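Local coordinates for protein CalS13 (PDB 4ZAS) that binds a dTDP-4-keto-6-deoxyglucose ligand and is probably a pyridoxal phosphate-dependent sugar aminotransferase of the DegT/DnrJ/EryC1 family, at residues A[144-148]-A[172-176]; A[156-162]-A[188-194]; A[305-309]-A[397-401]; A[335-339]-A[376-382]. All coordinates share one frame; numbering follows the deposited sequence.

Contact 1: residues A[144-148]-A[172-176]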
loop_
_atom_site.group_PDB
_atom_site.type_symbol
_atom_site.label_atom_id
_atom_site.label_comp_id
_atom_site.label_asym_id
_atom_site.label_seq_id
_atom_site.Cartn_x
_atom_site.Cartn_y
_atom_site.Cartn_z
ATOM N N LEU A 144 21.930 1.891 22.332
ATOM C CA LEU A 144 22.266 0.484 22.140
ATOM C C LEU A 144 22.550 -0.266 23.441
ATOM O O LEU A 144 22.466 -1.501 23.488
ATOM C CB LEU A 144 23.455 0.373 21.205
ATOM C CG LEU A 144 23.084 0.907 19.833
ATOM C CD1 LEU A 144 24.182 0.588 18.878
ATOM C CD2 LEU A 144 21.774 0.276 19.388
ATOM N N ASP A 145 22.847 0.482 24.498
ATOM C CA ASP A 145 23.051 -0.118 25.806
ATOM C C ASP A 145 21.700 -0.392 26.446
ATOM O O ASP A 145 21.538 -1.393 27.142
ATOM C CB ASP A 145 23.894 0.788 26.701
ATOM C CG ASP A 145 25.328 0.907 26.226
ATOM O OD1 ASP A 145 25.960 -0.136 25.923
ATOM O OD2 ASP A 145 25.806 2.056 26.123
ATOM N N ASP A 146 20.732 0.493 26.220
ATOM C CA ASP A 146 19.373 0.228 26.683
ATOM C C ASP A 146 18.780 -0.968 25.940
ATOM O O ASP A 146 18.034 -1.762 26.515
ATOM C CB ASP A 146 18.461 1.432 26.501
ATOM C CG ASP A 146 17.119 1.248 27.200
ATOM O OD1 ASP A 146 17.095 0.771 28.361
ATOM O OD2 ASP A 146 16.086 1.539 26.564
ATOM N N LEU A 147 19.105 -1.067 24.654
ATOM C CA LEU A 147 18.699 -2.193 23.829
ATOM C C LEU A 147 19.208 -3.500 24.407
ATOM O O LEU A 147 18.458 -4.469 24.543
ATOM C CB LEU A 147 19.214 -2.032 22.405
ATOM C CG LEU A 147 18.951 -3.240 21.501
ATOM C CD1 LEU A 147 17.460 -3.418 21.256
ATOM C CD2 LEU A 147 19.703 -3.100 20.190
ATOM N N ALA A 148 20.489 -3.516 24.749
ATOM C CA ALA A 148 21.120 -4.712 25.289
ATOM C C ALA A 148 20.377 -5.268 26.507
ATOM O O ALA A 148 20.245 -6.482 26.662
ATOM C CB ALA A 148 22.559 -4.408 25.654
ATOM N N ARG A 172 28.272 -2.035 16.645
ATOM C CA ARG A 172 27.881 -2.179 18.028
ATOM C C ARG A 172 26.549 -2.910 18.124
ATOM O O ARG A 172 26.385 -3.801 18.948
ATOM C CB ARG A 172 27.799 -0.792 18.685
ATOM C CG ARG A 172 27.405 -0.787 20.139
ATOM C CD ARG A 172 28.414 -1.548 20.982
ATOM N NE ARG A 172 27.962 -1.584 22.365
ATOM C CZ ARG A 172 28.390 -2.447 23.276
ATOM N NH1 ARG A 172 29.304 -3.367 22.970
ATOM N NH2 ARG A 172 27.889 -2.384 24.501
ATOM N N LEU A 173 25.608 -2.528 17.263
ATOM C CA LEU A 173 24.285 -3.134 17.237
ATOM C C LEU A 173 24.409 -4.634 17.073
ATOM O O LEU A 173 23.755 -5.400 17.784
ATOM C CB LEU A 173 23.440 -2.546 16.109
ATOM C CG LEU A 173 22.100 -3.238 15.837
ATOM C CD1 LEU A 173 21.148 -3.040 17.002
ATOM C CD2 LEU A 173 21.505 -2.717 14.550
ATOM N N ARG A 174 25.293 -5.041 16.164
ATOM C CA ARG A 174 25.523 -6.452 15.883
ATOM C C ARG A 174 26.144 -7.136 17.087
ATOM O O ARG A 174 25.700 -8.207 17.483
ATOM C CB ARG A 174 26.418 -6.622 14.649
ATOM C CG ARG A 174 26.631 -8.068 14.220
ATOM C CD ARG A 174 27.087 -8.198 12.770
ATOM N NE ARG A 174 26.462 -9.370 12.185
ATOM C CZ ARG A 174 25.423 -9.363 11.366
ATOM N NH1 ARG A 174 24.909 -8.224 10.937
ATOM N NH2 ARG A 174 24.935 -10.517 10.927
ATOM N N ALA A 175 27.140 -6.505 17.696
ATOM C CA ALA A 175 27.778 -7.095 18.870
ATOM C C ALA A 175 26.801 -7.218 20.031
ATOM O O ALA A 175 26.791 -8.210 20.749
ATOM C CB ALA A 175 28.970 -6.267 19.293
ATOM N N VAL A 176 25.974 -6.200 20.206
ATOM C CA VAL A 176 25.015 -6.186 21.292
ATOM C C VAL A 176 23.961 -7.262 21.044
ATOM O O VAL A 176 23.617 -8.021 21.949
ATOM C CB VAL A 176 24.424 -4.784 21.466
ATOM C CG1 VAL A 176 23.136 -4.828 22.233
ATOM C CG2 VAL A 176 25.427 -3.911 22.163
#
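R172 meets two residues of helix 144-150 at once. Its aliphatic part runs past L144 in the opposite direction, with R172 CG 3.7 Å from L144 CD1. The chain bends at chi2, and the guanidinium then turns to the carboxylate of D145. R172 NH2 donates to D145 OD1 at 3.3 Å, a long but fairly straight salt-bridge hydrogen bond (161°). The oxygen lies in the guanidinium plane, while the two flat groups are turned 64° from each other. L173 comes next, and its CD1 reaches across to the leucines of the other helix. L173 CD1 lies 3.5 Å from L147 CD2 and 4.1 Å from L144 CD2. V176 follows. V176 CG1, anti to the backbone N, packs 3.5 Å from A148 CB and lies 3.6 Å from L144 O. Within its own helix, V176 CG2 sits over the centre of one face of the R172 guanidinium. The two short helical segments run nearly parallel, with axes 10.0 Å apart at 15°. Both belong to helices packed on the same side of the central sheet: L147 touches I158 and L173 touches V160, both on strand 155-161. The chemistry is therefore split. Leucine, valine and alanine side chains fill the interface next to the sheet. A single ion pair lies at the exposed side, with D145 and R172, where solvent would probably weaken the pull between the charges.

Contact 2: residues A[156-162]-A[188-194]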
loop_
_atom_site.group_PDB
_atom_site.type_symbol
_atom_site.label_atom_id
_atom_site.label_comp_id
_atom_site.label_asym_id
_atom_site.label_seq_id
_atom_site.Cartn_x
_atom_site.Cartn_y
_atom_site.Cartn_z
ATOM N N ARG A 156 11.164 -10.732 18.802
ATOM C CA ARG A 156 11.161 -11.361 17.486
ATOM C C ARG A 156 11.997 -10.543 16.537
ATOM O O ARG A 156 12.617 -11.068 15.609
ATOM C CB ARG A 156 9.746 -11.496 16.934
ATOM C CG ARG A 156 8.859 -12.317 17.812
ATOM C CD ARG A 156 9.205 -13.794 17.741
ATOM N NE ARG A 156 8.431 -14.530 18.731
ATOM C CZ ARG A 156 8.875 -14.813 19.954
ATOM N NH1 ARG A 156 10.105 -14.461 20.312
ATOM N NH2 ARG A 156 8.104 -15.469 20.814
ATOM N N ALA A 157 12.020 -9.241 16.776
ATOM C CA ALA A 157 12.736 -8.338 15.887
ATOM C C ALA A 157 13.178 -7.062 16.606
ATOM O O ALA A 157 12.613 -6.677 17.640
ATOM C CB ALA A 157 11.868 -7.997 14.663
ATOM N N ILE A 158 14.211 -6.432 16.052
ATOM C CA ILE A 158 14.730 -5.155 16.525
ATOM C C ILE A 158 14.714 -4.165 15.378
ATOM O O ILE A 158 15.226 -4.465 14.287
ATOM C CB ILE A 158 16.163 -5.312 17.089
ATOM C CG1 ILE A 158 16.167 -6.227 18.308
ATOM C CG2 ILE A 158 16.765 -3.963 17.440
ATOM C CD1 ILE A 158 17.541 -6.822 18.619
ATOM N N VAL A 159 14.112 -3.002 15.596
ATOM C CA VAL A 159 14.102 -1.963 14.557
ATOM C C VAL A 159 14.909 -0.727 14.979
ATOM O O VAL A 159 14.558 -0.063 15.953
ATOM C CB VAL A 159 12.658 -1.522 14.197
ATOM C CG1 VAL A 159 12.698 -0.430 13.144
ATOM C CG2 VAL A 159 11.826 -2.689 13.694
ATOM N N VAL A 160 15.961 -0.406 14.232
ATOM C CA VAL A 160 16.701 0.840 14.434
ATOM C C VAL A 160 16.433 1.823 13.283
ATOM O O VAL A 160 16.309 1.432 12.114
ATOM C CB VAL A 160 18.219 0.606 14.545
ATOM C CG1 VAL A 160 18.557 -0.322 15.717
ATOM C CG2 VAL A 160 18.744 0.061 13.232
ATOM N N VAL A 161 16.338 3.102 13.623
ATOM C CA VAL A 161 16.177 4.149 12.630
ATOM C C VAL A 161 17.433 4.989 12.509
ATOM O O VAL A 161 17.972 5.473 13.517
ATOM C CB VAL A 161 14.998 5.047 12.973
ATOM C CG1 VAL A 161 14.943 6.212 11.984
ATOM C CG2 VAL A 161 13.692 4.245 13.015
ATOM N N HIS A 162 17.918 5.150 11.283
ATOM C CA HIS A 162 18.998 6.098 11.014
ATOM C C HIS A 162 18.397 7.488 10.891
ATOM O O HIS A 162 18.255 8.008 9.787
ATOM C CB HIS A 162 19.722 5.753 9.719
ATOM C CG HIS A 162 20.243 4.352 9.657
ATOM N ND1 HIS A 162 21.327 3.922 10.394
ATOM C CD2 HIS A 162 19.834 3.282 8.931
ATOM C CE1 HIS A 162 21.568 2.651 10.122
ATOM N NE2 HIS A 162 20.677 2.239 9.238
ATOM N N PRO A 188 16.927 -12.828 16.871
ATOM C CA PRO A 188 15.838 -11.976 16.406
ATOM C C PRO A 188 16.187 -11.299 15.107
ATOM O O PRO A 188 17.370 -11.162 14.775
ATOM C CB PRO A 188 15.695 -10.939 17.518
ATOM C CG PRO A 188 17.025 -10.912 18.168
ATOM C CD PRO A 188 17.498 -12.341 18.135
ATOM N N LEU A 189 15.151 -10.910 14.372
ATOM C CA LEU A 189 15.313 -10.214 13.102
ATOM C C LEU A 189 15.806 -8.788 13.336
ATOM O O LEU A 189 15.229 -8.057 14.139
ATOM C CB LEU A 189 13.983 -10.163 12.351
ATOM C CG LEU A 189 14.042 -9.527 10.968
ATOM C CD1 LEU A 189 14.831 -10.418 10.035
ATOM C CD2 LEU A 189 12.656 -9.243 10.414
ATOM N N VAL A 190 16.867 -8.389 12.644
ATOM C CA VAL A 190 17.347 -7.011 12.742
ATOM C C VAL A 190 16.954 -6.210 11.499
ATOM O O VAL A 190 17.432 -6.497 10.394
ATOM C CB VAL A 190 18.862 -6.992 12.969
ATOM C CG1 VAL A 190 19.356 -5.581 13.081
ATOM C CG2 VAL A 190 19.209 -7.791 14.215
ATOM N N VAL A 191 16.111 -5.192 11.696
ATOM C CA VAL A 191 15.597 -4.350 10.606
ATOM C C VAL A 191 16.084 -2.910 10.736
ATOM O O VAL A 191 15.811 -2.260 11.757
ATOM C CB VAL A 191 14.044 -4.332 10.592
ATOM C CG1 VAL A 191 13.560 -3.467 9.449
ATOM C CG2 VAL A 191 13.489 -5.722 10.474
ATOM N N GLU A 192 16.769 -2.402 9.711
ATOM C CA GLU A 192 17.181 -0.985 9.659
ATOM C C GLU A 192 16.216 -0.105 8.871
ATOM O O GLU A 192 16.078 -0.281 7.665
ATOM C CB GLU A 192 18.562 -0.843 9.015
ATOM C CG GLU A 192 19.705 -1.522 9.747
ATOM C CD GLU A 192 21.018 -1.398 8.992
ATOM O OE1 GLU A 192 21.260 -0.346 8.382
ATOM O OE2 GLU A 192 21.805 -2.365 8.986
ATOM N N ASP A 193 15.589 0.869 9.522
ATOM C CA ASP A 193 14.788 1.858 8.787
ATOM C C ASP A 193 15.693 2.928 8.145
ATOM O O ASP A 193 16.171 3.840 8.813
ATOM C CB ASP A 193 13.762 2.499 9.719
ATOM C CG ASP A 193 12.832 3.471 9.006
ATOM O OD1 ASP A 193 13.155 3.911 7.877
ATOM O OD2 ASP A 193 11.774 3.811 9.589
ATOM N N CYS A 194 15.925 2.802 6.844
ATOM C CA CYS A 194 16.809 3.708 6.115
ATOM C C CYS A 194 16.025 4.735 5.299
ATOM O O CYS A 194 16.518 5.233 4.292
ATOM C CB CYS A 194 17.740 2.920 5.184
ATOM S SG CYS A 194 18.629 1.600 5.975
#
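H162 and E192 make a side-chain hydrogen bond beside a regular parallel backbone ladder. H162 NE2 donates to E192 OE1 at 2.8 Å. The oxygen lies near the ring plane and is met on its anti side, out of the carboxylate plane; ring and carboxylate stand 76° apart. E192 CG is anti to its own carbonyl carbon (chi1 -62°), and the chain then extends to the ring. C194 SG also meets the ring at its edge, 3.6 Å from H162 CD2. H162 ND1 is bonded to V168 N and E192 OE2 to N212, which leaves the pair little freedom to turn. A phenylalanine in place of H162 would probably leave E192 OE1 without this donor and V168 N without its acceptor. The backbone ladder runs from L189 N to R156 O through to H162 N on D193 O, a longer bond of 3.3 Å. Its straightest rung is V191 N to I158 O, at 174°. V161 CG2 packs 3.7 Å from D193 CB, and the D193 carboxylate is bonded to T119. These strands are the parallel pair of a beta-alpha-beta unit. Helix 170-180 covers the face of I158, V160, V190 and E192; helix 82-94 touches A157 and D193 on the other. Strands 108-111 and 213-217 continue the sheet at its two sides.

Contact 3: residues A[305-309]-A[397-401]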
loop_
_atom_site.group_PDB
_atom_site.type_symbol
_atom_site.label_atom_id
_atom_site.label_comp_id
_atom_site.label_asym_id
_atom_site.label_seq_id
_atom_site.Cartn_x
_atom_site.Cartn_y
_atom_site.Cartn_z
ATOM N N GLU A 305 29.769 26.689 11.352
ATOM C CA GLU A 305 29.190 27.996 11.658
ATOM C C GLU A 305 28.261 28.013 12.874
ATOM O O GLU A 305 28.086 29.054 13.498
ATOM C CB GLU A 305 28.411 28.511 10.445
ATOM C CG GLU A 305 29.205 28.654 9.162
ATOM C CD GLU A 305 30.061 29.880 9.119
ATOM O OE1 GLU A 305 29.717 30.869 9.803
ATOM O OE2 GLU A 305 31.078 29.857 8.392
ATOM N N LEU A 306 27.640 26.884 13.201
ATOM C CA LEU A 306 26.732 26.853 14.345
ATOM C C LEU A 306 27.416 26.395 15.621
ATOM O O LEU A 306 26.777 26.286 16.669
ATOM C CB LEU A 306 25.530 25.951 14.063
ATOM C CG LEU A 306 24.628 26.511 12.980
ATOM C CD1 LEU A 306 23.427 25.622 12.725
ATOM C CD2 LEU A 306 24.178 27.884 13.432
ATOM N N ALA A 307 28.716 26.137 15.542
ATOM C CA ALA A 307 29.435 25.660 16.712
ATOM C C ALA A 307 29.702 26.793 17.682
ATOM O O ALA A 307 30.140 27.880 17.294
ATOM C CB ALA A 307 30.726 24.999 16.304
ATOM N N GLY A 308 29.480 26.522 18.957
ATOM C CA GLY A 308 29.749 27.519 19.966
ATOM C C GLY A 308 28.686 28.591 20.128
ATOM O O GLY A 308 28.951 29.615 20.744
ATOM N N ILE A 309 27.494 28.376 19.575
ATOM C CA ILE A 309 26.383 29.297 19.834
ATOM C C ILE A 309 25.685 28.875 21.113
ATOM O O ILE A 309 25.290 27.717 21.263
ATOM C CB ILE A 309 25.372 29.363 18.689
ATOM C CG1 ILE A 309 26.018 29.934 17.433
ATOM C CG2 ILE A 309 24.224 30.256 19.083
ATOM C CD1 ILE A 309 25.072 29.991 16.260
ATOM N N VAL A 397 22.043 30.728 9.410
ATOM C CA VAL A 397 23.098 30.939 10.371
ATOM C C VAL A 397 22.979 32.309 11.018
ATOM O O VAL A 397 23.057 32.441 12.244
ATOM C CB VAL A 397 24.455 30.790 9.690
ATOM C CG1 VAL A 397 25.578 31.302 10.576
ATOM C CG2 VAL A 397 24.673 29.349 9.240
ATOM N N GLU A 398 22.750 33.327 10.196
ATOM C CA GLU A 398 22.700 34.708 10.683
ATOM C C GLU A 398 21.529 34.880 11.648
ATOM O O GLU A 398 21.650 35.533 12.686
ATOM C CB GLU A 398 22.578 35.679 9.509
ATOM C CG GLU A 398 23.259 37.042 9.664
ATOM C CD GLU A 398 24.765 36.944 9.913
ATOM O OE1 GLU A 398 25.388 35.936 9.492
ATOM O OE2 GLU A 398 25.330 37.906 10.488
ATOM N N THR A 399 20.402 34.269 11.301
ATOM C CA THR A 399 19.191 34.344 12.111
ATOM C C THR A 399 19.342 33.675 13.474
ATOM O O THR A 399 18.969 34.252 14.494
ATOM C CB THR A 399 18.004 33.686 11.394
ATOM O OG1 THR A 399 17.755 34.374 10.165
ATOM C CG2 THR A 399 16.750 33.711 12.281
ATOM N N ILE A 400 19.915 32.472 13.482
ATOM C CA ILE A 400 20.136 31.721 14.716
ATOM C C ILE A 400 21.049 32.532 15.646
ATOM O O ILE A 400 20.831 32.574 16.857
ATOM C CB ILE A 400 20.715 30.298 14.420
ATOM C CG1 ILE A 400 19.728 29.475 13.591
ATOM C CG2 ILE A 400 21.045 29.567 15.705
ATOM C CD1 ILE A 400 20.209 28.070 13.210
ATOM N N LYS A 401 22.047 33.197 15.067
ATOM C CA LYS A 401 22.995 34.033 15.821
ATOM C C LYS A 401 22.375 35.330 16.384
ATOM O O LYS A 401 22.948 35.963 17.283
ATOM C CB LYS A 401 24.204 34.372 14.937
ATOM C CG LYS A 401 25.240 33.244 14.822
ATOM C CD LYS A 401 26.415 33.630 13.927
ATOM C CE LYS A 401 27.456 32.518 13.844
ATOM N NZ LYS A 401 28.519 32.821 12.838
#
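K401 NZ reaches E305 OE1 at 3.8 Å, a long salt bridge. It is the one ion pair between the segments. The lysine chain is extended beyond CG, with chi2 to chi4 all near 180°. This carries its end from the helix across to the backbone of the other segment, where K401 CE lies 3.5 Å from E305 O. Nearer its root, K401 CG touches I309 CD1 at 3.6 Å, the two side chains crossing at about a right angle. The rest is apolar. E305 CB rests against both methyls of V397, CG1 and CG2, each 4.0 Å away. I400 takes two partners with different branches: I400 CD1 meets L306 CD2 at 4.0 Å, and I400 CG2 meets I309 CD1 at 4.1 Å. L306 and I309 are the first and last residues of a type II beta turn, and the ends of both side chains reach helix 390-401. The contact thus joins the end of the long helix 275-305 to the C-terminal helix. L306 and I400 also touch L330 of strand 328-332. Apolar packing carries the contact on its buried side. K401 adds its CG against I309, and the distant charge pair at the surface probably adds little hold.

Contact 4: residues A[335-339]-A[376-382]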
loop_
_atom_site.group_PDB
_atom_site.type_symbol
_atom_site.label_atom_id
_atom_site.label_comp_id
_atom_site.label_asym_id
_atom_site.label_seq_id
_atom_site.Cartn_x
_atom_site.Cartn_y
_atom_site.Cartn_z
ATOM N N ARG A 335 12.744 25.978 22.577
ATOM C CA ARG A 335 12.420 25.660 21.184
ATOM C C ARG A 335 11.238 26.452 20.591
ATOM O O ARG A 335 11.298 26.824 19.418
ATOM C CB ARG A 335 12.148 24.165 21.016
ATOM C CG ARG A 335 11.909 23.785 19.569
ATOM C CD ARG A 335 11.671 22.291 19.399
ATOM N NE ARG A 335 10.528 21.861 20.192
ATOM C CZ ARG A 335 10.308 20.610 20.574
ATOM N NH1 ARG A 335 11.135 19.648 20.199
ATOM N NH2 ARG A 335 9.246 20.325 21.311
ATOM N N PRO A 336 10.151 26.684 21.366
ATOM C CA PRO A 336 9.074 27.458 20.731
ATOM C C PRO A 336 9.499 28.867 20.288
ATOM O O PRO A 336 9.124 29.290 19.193
ATOM C CB PRO A 336 8.008 27.543 21.830
ATOM C CG PRO A 336 8.261 26.371 22.706
ATOM C CD PRO A 336 9.750 26.181 22.696
ATOM N N ALA A 337 10.276 29.571 21.113
ATOM C CA ALA A 337 10.759 30.896 20.733
ATOM C C ALA A 337 11.743 30.766 19.571
ATOM O O ALA A 337 11.781 31.624 18.691
ATOM C CB ALA A 337 11.393 31.623 21.927
ATOM N N PHE A 338 12.515 29.683 19.555
ATOM C CA PHE A 338 13.460 29.432 18.464
ATOM C C PHE A 338 12.747 29.304 17.107
ATOM O O PHE A 338 13.061 30.007 16.149
ATOM C CB PHE A 338 14.255 28.153 18.737
ATOM C CG PHE A 338 15.234 27.784 17.643
ATOM C CD1 PHE A 338 16.478 28.378 17.571
ATOM C CD2 PHE A 338 14.888 26.858 16.663
ATOM C CE1 PHE A 338 17.373 28.036 16.572
ATOM C CE2 PHE A 338 15.777 26.524 15.656
ATOM C CZ PHE A 338 17.023 27.119 15.615
ATOM N N MET A 339 11.778 28.402 17.045
ATOM C CA MET A 339 11.048 28.127 15.807
ATOM C C MET A 339 10.309 29.375 15.390
ATOM O O MET A 339 10.236 29.691 14.204
ATOM C CB MET A 339 10.082 26.952 15.995
ATOM C CG MET A 339 10.754 25.719 16.560
ATOM S SD MET A 339 9.737 24.245 16.527
ATOM C CE MET A 339 8.731 24.528 17.997
ATOM N N ALA A 376 13.461 15.434 23.844
ATOM C CA ALA A 376 12.184 15.528 23.118
ATOM C C ALA A 376 11.689 16.959 22.929
ATOM O O ALA A 376 11.209 17.299 21.852
ATOM C CB ALA A 376 11.121 14.705 23.817
ATOM N N ASP A 377 11.845 17.799 23.955
ATOM C CA ASP A 377 11.370 19.187 23.898
ATOM C C ASP A 377 12.447 20.158 23.399
ATOM O O ASP A 377 12.222 21.366 23.341
ATOM C CB ASP A 377 10.862 19.644 25.267
ATOM C CG ASP A 377 9.810 18.710 25.844
ATOM O OD1 ASP A 377 8.936 18.259 25.068
ATOM O OD2 ASP A 377 9.835 18.454 27.071
ATOM N N ARG A 378 13.618 19.627 23.056
ATOM C CA ARG A 378 14.736 20.463 22.623
ATOM C C ARG A 378 15.074 20.230 21.137
ATOM O O ARG A 378 15.645 21.101 20.481
ATOM C CB ARG A 378 15.964 20.210 23.511
ATOM C CG ARG A 378 15.805 20.685 24.956
ATOM C CD ARG A 378 16.873 20.092 25.872
ATOM N NE ARG A 378 18.227 20.397 25.428
ATOM C CZ ARG A 378 19.167 19.481 25.202
ATOM N NH1 ARG A 378 18.912 18.190 25.403
ATOM N NH2 ARG A 378 20.374 19.859 24.793
ATOM N N VAL A 379 14.738 19.050 20.613
ATOM C CA VAL A 379 15.093 18.697 19.231
ATOM C C VAL A 379 14.339 19.552 18.223
ATOM O O VAL A 379 13.163 19.878 18.411
ATOM C CB VAL A 379 14.842 17.222 18.941
ATOM C CG1 VAL A 379 13.355 16.913 19.045
ATOM C CG2 VAL A 379 15.355 16.883 17.579
ATOM N N VAL A 380 15.033 19.963 17.171
ATOM C CA VAL A 380 14.406 20.796 16.173
ATOM C C VAL A 380 15.160 20.593 14.870
ATOM O O VAL A 380 16.326 20.223 14.892
ATOM C CB VAL A 380 14.381 22.271 16.610
ATOM C CG1 VAL A 380 15.784 22.902 16.531
ATOM C CG2 VAL A 380 13.427 23.027 15.760
ATOM N N HIS A 381 14.503 20.800 13.735
ATOM C CA HIS A 381 15.158 20.581 12.453
ATOM C C HIS A 381 15.098 21.819 11.574
ATOM O O HIS A 381 14.057 22.477 11.485
ATOM C CB HIS A 381 14.520 19.392 11.738
ATOM C CG HIS A 381 14.599 18.118 12.521
ATOM N ND1 HIS A 381 13.676 17.781 13.486
ATOM C CD2 HIS A 381 15.510 17.116 12.507
ATOM C CE1 HIS A 381 14.003 16.616 14.020
ATOM N NE2 HIS A 381 15.114 16.191 13.444
ATOM N N ILE A 382 16.202 22.108 10.896
ATOM C CA ILE A 382 16.309 23.314 10.095
ATOM C C ILE A 382 16.692 22.886 8.673
ATOM O O ILE A 382 17.338 21.853 8.484
ATOM C CB ILE A 382 17.318 24.305 10.697
ATOM C CG1 ILE A 382 18.738 23.757 10.565
ATOM C CG2 ILE A 382 16.976 24.599 12.148
ATOM C CD1 ILE A 382 19.787 24.718 10.979
#
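R335 has by far the most surface buried here, and its guanidinium meets the chain leading into strand 379-382 over one face and at its edge. R335 NH1 donates to two backbone oxygens. R335 NH1 to V379 O is 2.7 Å, straight (165°), and uses a lone pair in the carbonyl plane. R335 NH1 to A376 O is 2.9 Å and more bent (148°), with that oxygen tilted from the guanidinium plane. D377 O lies over one face, 3.4 Å from R335 CZ. The chain leaves the helix with CG anti to the backbone N (chi1 -176°) and bends at chi3, which turns NH1 into this loop. A leucine in place of R335 would probably leave the oxygens of A376 and V379 without this donor and set the loop free to shift. D377 is an opposite charge nearby, but D377 OD1 lies 4.3 Å from R335 NH2, well out of the guanidinium plane.

V380 is the second centre. V380 CB packs 3.9 Å from R335 CD, and its methyls part to two neighbours. V380 CG1 meets F338 CE2 at 3.7 Å, and V380 CG2 meets M339 CG at 3.9 Å. F338 is the third. Its ring edge also faces I382 CG2, 4.2 Å from F338 CE2, and its ring meets W404 edge-to-face. M339 also packs on T259 of the second subunit. Helix 335-344 thus lies along one face of the three-stranded antiparallel sheet 312-313, 328-332 and 379-382, an alpha/beta packing consistent with the small C-terminal domain of fold-type I aminotransferases.

Overall arrangement
The four contacts form two clusters. Contacts 1 and 2 have centres 12 Å apart and alternate along the chain. They share the seven-stranded mixed sheet and its helical cover: L173 CD2 touches V190 CG1 at 3.9 Å. Contacts 3 and 4 come later, with centres 14 Å apart. Contact 4 is nested inside the loop closed by contact 3, and the two touch around the three-stranded sheet. No atoms of contacts 1 and 2 touch those of contacts 3 and 4. The side chains of D193 and V379 lie about 8 and 12 Å from the bound dTDP-sugar. A large sheet and a smaller C-terminal one are consistent with the two-domain build of fold-type I aminotransferases.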